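PDB 6Y0R: chitooligosaccharide oxidase from Gibberella zeae, which oxidises the C1 hydroxyl of chitooligosaccharides to the corresponding lactones, using a bicovalently bound FAD and reducing molecular oxygen to hydrogen peroxide. Local coordinates for residues T69-A81 and A185-C197. Residues are numbered along the deposited sequence; the frame is centred on the assembly and turned at random.
Sequences TVAQVSAAVECGA and ATVVLPTGKVVHC
Ser74 OG donates a hydrogen bond of 2.8 Å to Gly192 O, the one hydrogen bond that ties helix 70-83 to the beta hairpin of 185-197. The hydroxyl lies in the carbonyl plane, with a C=O...donor angle of 154°. It is placed there by a first torsion of -75°, which swings OG back beside its own backbone N. Val194 CG2 lies 3.3 Å from the same Ser74 OG, and its other neighbour across the contact is Val70 CG1. The apolar centre is Val188, which splits its two methyls along the helix: CG2 meets Val73 CG1 at 3.7 Å, while CG1 reaches Val77 CG2 and rests against Ser74 CA. With chi1 at 171°, Val77 sends its other methyl, CG1, over the turn, 3.3 Å from Leu189 O and close to Pro190 O. One helical turn on, Ala81 CB also packs on Pro190 O, at 3.4 Å. Glu78 reaches along the flank of the turn, its CG 3.4 Å from Thr191 O and its OE2 near Gly192 CA. Gly192 has a positive phi, and a CB here would point at the helix and run into Glu78 OE2; the absence of a side chain is consistent with the close approach of the backbones, 4.4 Å between Gly192 CA and Ser74 CA. The turn that presents these carbonyls is type I, from Leu189 to Gly192; Thr191 OG1 accepts from Lys193 N in an ST turn. Thr69 and Gln72 close the start of the helix as a capping box. Strand 218-228 pairs with 182-188, and its Val218 and Val220 extend the valine surface under the helix. The contact thus packs a helix against the end of an antiparallel hairpin within the PCMH-type FAD-binding domain, with the side chain of Val73 about 8 Å from the cofactor.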
ATOM      1  N   THR A  69      19.978  11.579   9.819  1.00 24.48           N
ATOM      2  CA  THR A  69      19.851  11.202  11.241  1.00 25.62           C
ATOM      3  C   THR A  69      18.485  11.610  11.794  1.00 24.17           C
ATOM      4  O   THR A  69      17.905  12.566  11.257  1.00 25.66           O
ATOM      5  CB  THR A  69      20.914  11.914  12.089  1.00 29.04           C
ATOM      6  OG1 THR A  69      20.605  13.306  12.140  1.00 28.61           O
ATOM      7  CG2 THR A  69      22.296  11.765  11.506  1.00 29.23           C
ATOM      8  N   VAL A  70      18.049  10.936  12.840  1.00 25.42           N
ATOM      9  CA  VAL A  70      16.806  11.283  13.578  1.00 26.29           C
ATOM     10  C   VAL A  70      16.924  12.731  14.088  1.00 28.80           C
ATOM     11  O   VAL A  70      15.936  13.498  13.966  1.00 26.58           O
ATOM     12  CB  VAL A  70      16.499  10.241  14.663  1.00 29.61           C
ATOM     13  CG1 VAL A  70      15.356  10.655  15.579  1.00 31.64           C
ATOM     14  CG2 VAL A  70      16.197   8.892  14.027  1.00 30.29           C
ATOM     15  N   ALA A  71      18.099  13.155  14.571  1.00 28.34           N
ATOM     16  CA  ALA A  71      18.299  14.548  15.046  1.00 27.80           C
ATOM     17  C   ALA A  71      17.975  15.543  13.927  1.00 25.86           C
ATOM     18  O   ALA A  71      17.356  16.594  14.234  1.00 26.69           O
ATOM     19  CB  ALA A  71      19.728  14.746  15.553  1.00 29.10           C
ATOM     20  N   GLN A  72      18.332  15.252  12.667  1.00 25.44           N
ATOM     21  CA  GLN A  72      18.024  16.130  11.514  1.00 23.27           C
ATOM     22  C   GLN A  72      16.509  16.117  11.206  1.00 22.94           C
ATOM     23  O   GLN A  72      15.998  17.161  10.772  1.00 23.97           O
ATOM     24  CB  GLN A  72      18.847  15.731  10.311  1.00 25.64           C
ATOM     25  CG  GLN A  72      20.314  16.140  10.451  1.00 26.38           C
ATOM     26  CD  GLN A  72      21.178  15.483   9.414  1.00 29.17           C
ATOM     27  OE1 GLN A  72      20.698  14.750   8.555  1.00 28.43           O
ATOM     28  NE2 GLN A  72      22.474  15.778   9.462  1.00 31.15           N
ATOM     29  N   VAL A  73      15.844  14.979  11.386  1.00 24.85           N
ATOM     30  CA  VAL A  73      14.350  14.903  11.222  1.00 22.49           C
ATOM     31  C   VAL A  73      13.708  15.810  12.294  1.00 24.61           C
ATOM     32  O   VAL A  73      12.824  16.634  11.915  1.00 25.12           O
ATOM     33  CB  VAL A  73      13.816  13.462  11.286  1.00 23.00           C
ATOM     34  CG1 VAL A  73      12.290  13.423  11.131  1.00 22.49           C
ATOM     35  CG2 VAL A  73      14.442  12.566  10.228  1.00 22.88           C
ATOM     36  N   SER A  74      14.128  15.690  13.565  1.00 25.68           N
ATOM     37  CA  SER A  74      13.600  16.536  14.663  1.00 27.58           C
ATOM     38  C   SER A  74      13.774  18.003  14.286  1.00 27.04           C
ATOM     39  O   SER A  74      12.792  18.749  14.405  1.00 25.35           O
ATOM     40  CB  SER A  74      14.242  16.270  15.994  1.00 29.24           C
ATOM     41  OG  SER A  74      13.762  15.075  16.535  1.00 33.93           O
ATOM     42  N   ALA A  75      14.980  18.427  13.900  1.00 25.58           N
ATOM     43  CA  ALA A  75      15.254  19.845  13.553  1.00 29.20           C
ATOM     44  C   ALA A  75      14.365  20.280  12.384  1.00 27.54           C
ATOM     45  O   ALA A  75      13.825  21.405  12.388  1.00 27.08           O
ATOM     46  CB  ALA A  75      16.720  20.052  13.237  1.00 29.32           C
ATOM     47  N   ALA A  76      14.180  19.410  11.396  1.00 25.80           N
ATOM     48  CA  ALA A  76      13.389  19.769  10.211  1.00 22.54           C
ATOM     49  C   ALA A  76      11.929  19.979  10.635  1.00 20.78           C
ATOM     50  O   ALA A  76      11.332  20.977  10.186  1.00 22.82           O
ATOM     51  CB  ALA A  76      13.514  18.728   9.127  1.00 22.88           C
ATOM     52  N   VAL A  77      11.390  19.082  11.439  1.00 22.40           N
ATOM     53  CA  VAL A  77       9.993  19.205  11.932  1.00 23.06           C
ATOM     54  C   VAL A  77       9.896  20.503  12.745  1.00 26.48           C
ATOM     55  O   VAL A  77       8.955  21.266  12.517  1.00 25.45           O
ATOM     56  CB  VAL A  77       9.551  17.976  12.725  1.00 24.19           C
ATOM     57  CG1 VAL A  77       8.218  18.185  13.416  1.00 24.07           C
ATOM     58  CG2 VAL A  77       9.495  16.748  11.811  1.00 22.64           C
ATOM     59  N   GLU A  78      10.874  20.780  13.602  1.00 25.34           N
ATOM     60  CA  GLU A  78      10.799  21.998  14.469  1.00 26.75           C
ATOM     61  C   GLU A  78      10.726  23.229  13.575  1.00 25.22           C
ATOM     62  O   GLU A  78       9.924  24.163  13.880  1.00 26.75           O
ATOM     63  CB  GLU A  78      11.980  22.077  15.441  1.00 30.22           C
ATOM     64  CG  GLU A  78      11.794  21.173  16.635  1.00 34.98           C
ATOM     65  CD  GLU A  78      13.047  20.724  17.373  1.00 37.72           C
ATOM     66  OE1 GLU A  78      14.169  21.172  17.025  1.00 41.13           O
ATOM     67  OE2 GLU A  78      12.891  19.888  18.255  1.00 43.87           O
ATOM     68  N   CYS A  79      11.516  23.248  12.509  1.00 26.16           N
ATOM     69  CA  CYS A  79      11.550  24.348  11.514  1.00 26.85           C
ATOM     70  C   CYS A  79      10.187  24.523  10.843  1.00 28.04           C
ATOM     71  O   CYS A  79       9.730  25.670  10.700  1.00 28.09           O
ATOM     72  CB  CYS A  79      12.621  24.142  10.457  1.00 29.85           C
ATOM     73  SG  CYS A  79      14.272  24.584  11.050  1.00 34.66           S
ATOM     74  N   GLY A  80       9.581  23.441  10.364  1.00 25.59           N
ATOM     75  CA  GLY A  80       8.220  23.513   9.806  1.00 23.81           C
ATOM     76  C   GLY A  80       7.195  24.035  10.807  1.00 23.55           C
ATOM     77  O   GLY A  80       6.410  24.936  10.440  1.00 24.97           O
ATOM     78  N   ALA A  81       7.164  23.501  12.017  1.00 24.38           N
ATOM     79  CA  ALA A  81       6.193  23.882  13.061  1.00 25.42           C
ATOM     80  C   ALA A  81       6.395  25.359  13.391  1.00 28.95           C
ATOM     81  O   ALA A  81       5.406  26.081  13.401  1.00 27.74           O
ATOM     82  CB  ALA A  81       6.325  23.030  14.288  1.00 27.28           C
ATOM     83  N   ALA A 185       7.413   1.466  17.211  1.00 21.23           N
ATOM     84  CA  ALA A 185       7.803   2.525  16.260  1.00 20.89           C
ATOM     85  C   ALA A 185       8.410   3.695  17.024  1.00 21.51           C
ATOM     86  O   ALA A 185       8.048   3.923  18.196  1.00 23.68           O
ATOM     87  CB  ALA A 185       6.609   2.999  15.434  1.00 20.56           C
ATOM     88  N   THR A 186       9.278   4.407  16.351  1.00 21.59           N
ATOM     89  CA  THR A 186       9.822   5.680  16.826  1.00 22.77           C
ATOM     90  C   THR A 186       9.266   6.775  15.932  1.00 20.66           C
ATOM     91  O   THR A 186       9.404   6.689  14.685  1.00 21.54           O
ATOM     92  CB  THR A 186      11.346   5.594  16.912  1.00 24.90           C
ATOM     93  OG1 THR A 186      11.636   4.458  17.732  1.00 27.84           O
ATOM     94  CG2 THR A 186      11.937   6.853  17.495  1.00 26.08           C
ATOM     95  N   VAL A 187       8.710   7.828  16.547  1.00 21.24           N
ATOM     96  CA  VAL A 187       8.018   8.908  15.800  1.00 20.94           C
ATOM     97  C   VAL A 187       8.575  10.243  16.258  1.00 22.54           C
ATOM     98  O   VAL A 187       8.688  10.439  17.500  1.00 23.03           O
ATOM     99  CB  VAL A 187       6.496   8.842  16.025  1.00 21.85           C
ATOM    100  CG1 VAL A 187       5.810   9.885  15.155  1.00 23.84           C
ATOM    101  CG2 VAL A 187       5.937   7.455  15.794  1.00 22.78           C
ATOM    102  N   VAL A 188       8.894  11.088  15.298  1.00 20.20           N
ATOM    103  CA  VAL A 188       9.182  12.519  15.525  1.00 21.00           C
ATOM    104  C   VAL A 188       7.824  13.220  15.519  1.00 22.03           C
ATOM    105  O   VAL A 188       7.226  13.369  14.431  1.00 21.18           O
ATOM    106  CB  VAL A 188      10.161  13.119  14.513  1.00 21.33           C
ATOM    107  CG1 VAL A 188      10.318  14.627  14.733  1.00 22.11           C
ATOM    108  CG2 VAL A 188      11.522  12.395  14.579  1.00 23.07           C
ATOM    109  N   LEU A 189       7.353  13.607  16.698  1.00 21.42           N
ATOM    110  CA  LEU A 189       6.051  14.313  16.798  1.00 21.94           C
ATOM    111  C   LEU A 189       6.151  15.680  16.162  1.00 21.10           C
ATOM    112  O   LEU A 189       7.215  16.225  15.866  1.00 22.47           O
ATOM    113  CB  LEU A 189       5.573  14.394  18.246  1.00 22.43           C
ATOM    114  CG  LEU A 189       5.306  13.069  18.949  1.00 24.13           C
ATOM    115  CD1 LEU A 189       4.792  13.333  20.346  1.00 25.16           C
ATOM    116  CD2 LEU A 189       4.294  12.198  18.198  1.00 23.75           C
ATOM    117  N   PRO A 190       5.005  16.316  15.876  1.00 21.97           N
ATOM    118  CA  PRO A 190       5.041  17.638  15.257  1.00 20.81           C
ATOM    119  C   PRO A 190       5.727  18.784  16.040  1.00 22.84           C
ATOM    120  O   PRO A 190       6.023  19.796  15.419  1.00 26.46           O
ATOM    121  CB  PRO A 190       3.542  17.932  15.046  1.00 22.44           C
ATOM    122  CG  PRO A 190       2.947  16.556  14.911  1.00 23.67           C
ATOM    123  CD  PRO A 190       3.666  15.725  15.959  1.00 22.61           C
ATOM    124  N   THR A 191       6.023  18.558  17.321  1.00 23.91           N
ATOM    125  CA  THR A 191       6.835  19.413  18.217  1.00 24.70           C
ATOM    126  C   THR A 191       8.331  19.193  17.982  1.00 29.12           C
ATOM    127  O   THR A 191       9.139  20.020  18.480  1.00 29.88           O
ATOM    128  CB  THR A 191       6.567  19.058  19.677  1.00 25.60           C
ATOM    129  OG1 THR A 191       6.829  17.679  19.939  1.00 24.23           O
ATOM    130  CG2 THR A 191       5.154  19.373  20.110  1.00 27.09           C
ATOM    131  N   GLY A 192       8.692  18.067  17.355  1.00 24.53           N
ATOM    132  CA  GLY A 192      10.105  17.661  17.164  1.00 24.56           C
ATOM    133  C   GLY A 192      10.534  16.659  18.204  1.00 24.51           C
ATOM    134  O   GLY A 192      11.649  16.065  18.054  1.00 26.45           O
ATOM    135  N   LYS A 193       9.698  16.405  19.205  1.00 24.55           N
ATOM    136  CA  LYS A 193       9.968  15.422  20.277  1.00 26.49           C
ATOM    137  C   LYS A 193       9.948  14.017  19.667  1.00 26.02           C
ATOM    138  O   LYS A 193       8.980  13.677  18.933  1.00 25.34           O
ATOM    139  CB  LYS A 193       8.968  15.534  21.430  1.00 32.22           C
ATOM    140  CG  LYS A 193       9.062  14.419  22.462  1.00 39.01           C
ATOM    141  CD  LYS A 193       8.361  14.680  23.781  1.00 46.23           C
ATOM    142  CE  LYS A 193       9.255  14.357  24.966  1.00 55.52           C
ATOM    143  NZ  LYS A 193       8.814  15.056  26.197  1.00 65.62           N
ATOM    144  N   VAL A 194      10.956  13.220  20.004  1.00 23.91           N
ATOM    145  CA  VAL A 194      11.098  11.815  19.555  1.00 25.56           C
ATOM    146  C   VAL A 194      10.459  10.926  20.600  1.00 26.31           C
ATOM    147  O   VAL A 194      10.877  10.962  21.780  1.00 29.39           O
ATOM    148  CB  VAL A 194      12.576  11.467  19.335  1.00 26.71           C
ATOM    149  CG1 VAL A 194      12.743  10.023  18.869  1.00 30.73           C
ATOM    150  CG2 VAL A 194      13.206  12.425  18.360  1.00 27.04           C
ATOM    151  N   VAL A 195       9.468  10.139  20.229  1.00 22.96           N
ATOM    152  CA  VAL A 195       8.800   9.225  21.181  1.00 24.37           C
ATOM    153  C   VAL A 195       8.860   7.791  20.650  1.00 27.31           C
ATOM    154  O   VAL A 195       8.915   7.564  19.412  1.00 29.02           O
ATOM    155  CB  VAL A 195       7.367   9.691  21.498  1.00 27.76           C
ATOM    156  CG1 VAL A 195       7.386  11.154  21.929  1.00 27.35           C
ATOM    157  CG2 VAL A 195       6.410   9.529  20.345  1.00 27.57           C
ATOM    158  N   HIS A 196       8.825   6.860  21.570  1.00 26.19           N
ATOM    159  CA  HIS A 196       8.641   5.430  21.264  1.00 25.72           C
ATOM    160  C   HIS A 196       7.180   5.073  21.530  1.00 26.93           C
ATOM    161  O   HIS A 196       6.590   5.613  22.497  1.00 26.36           O
ATOM    162  CB  HIS A 196       9.671   4.596  22.047  1.00 26.08           C
ATOM    163  CG  HIS A 196       9.545   3.145  21.762  1.00 26.80           C
ATOM    164  ND1 HIS A 196      10.058   2.574  20.609  1.00 32.55           N
ATOM    165  CD2 HIS A 196       8.910   2.162  22.421  1.00 28.20           C
ATOM    166  CE1 HIS A 196       9.781   1.290  20.604  1.00 29.59           C
ATOM    167  NE2 HIS A 196       9.073   1.005  21.696  1.00 31.59           N
ATOM    168  N   CYS A 197       6.581   4.216  20.694  1.00 21.86           N
ATOM    169  CA  CYS A 197       5.251   3.662  20.925  1.00 22.92           C
ATOM    170  C   CYS A 197       5.212   2.169  20.580  1.00 21.77           C
ATOM    171  O   CYS A 197       6.092   1.673  19.832  1.00 23.64           O
ATOM    172  CB  CYS A 197       4.191   4.507  20.221  1.00 23.34           C
ATOM    173  SG  CYS A 197       4.267   4.417  18.402  1.00 24.95           S
TER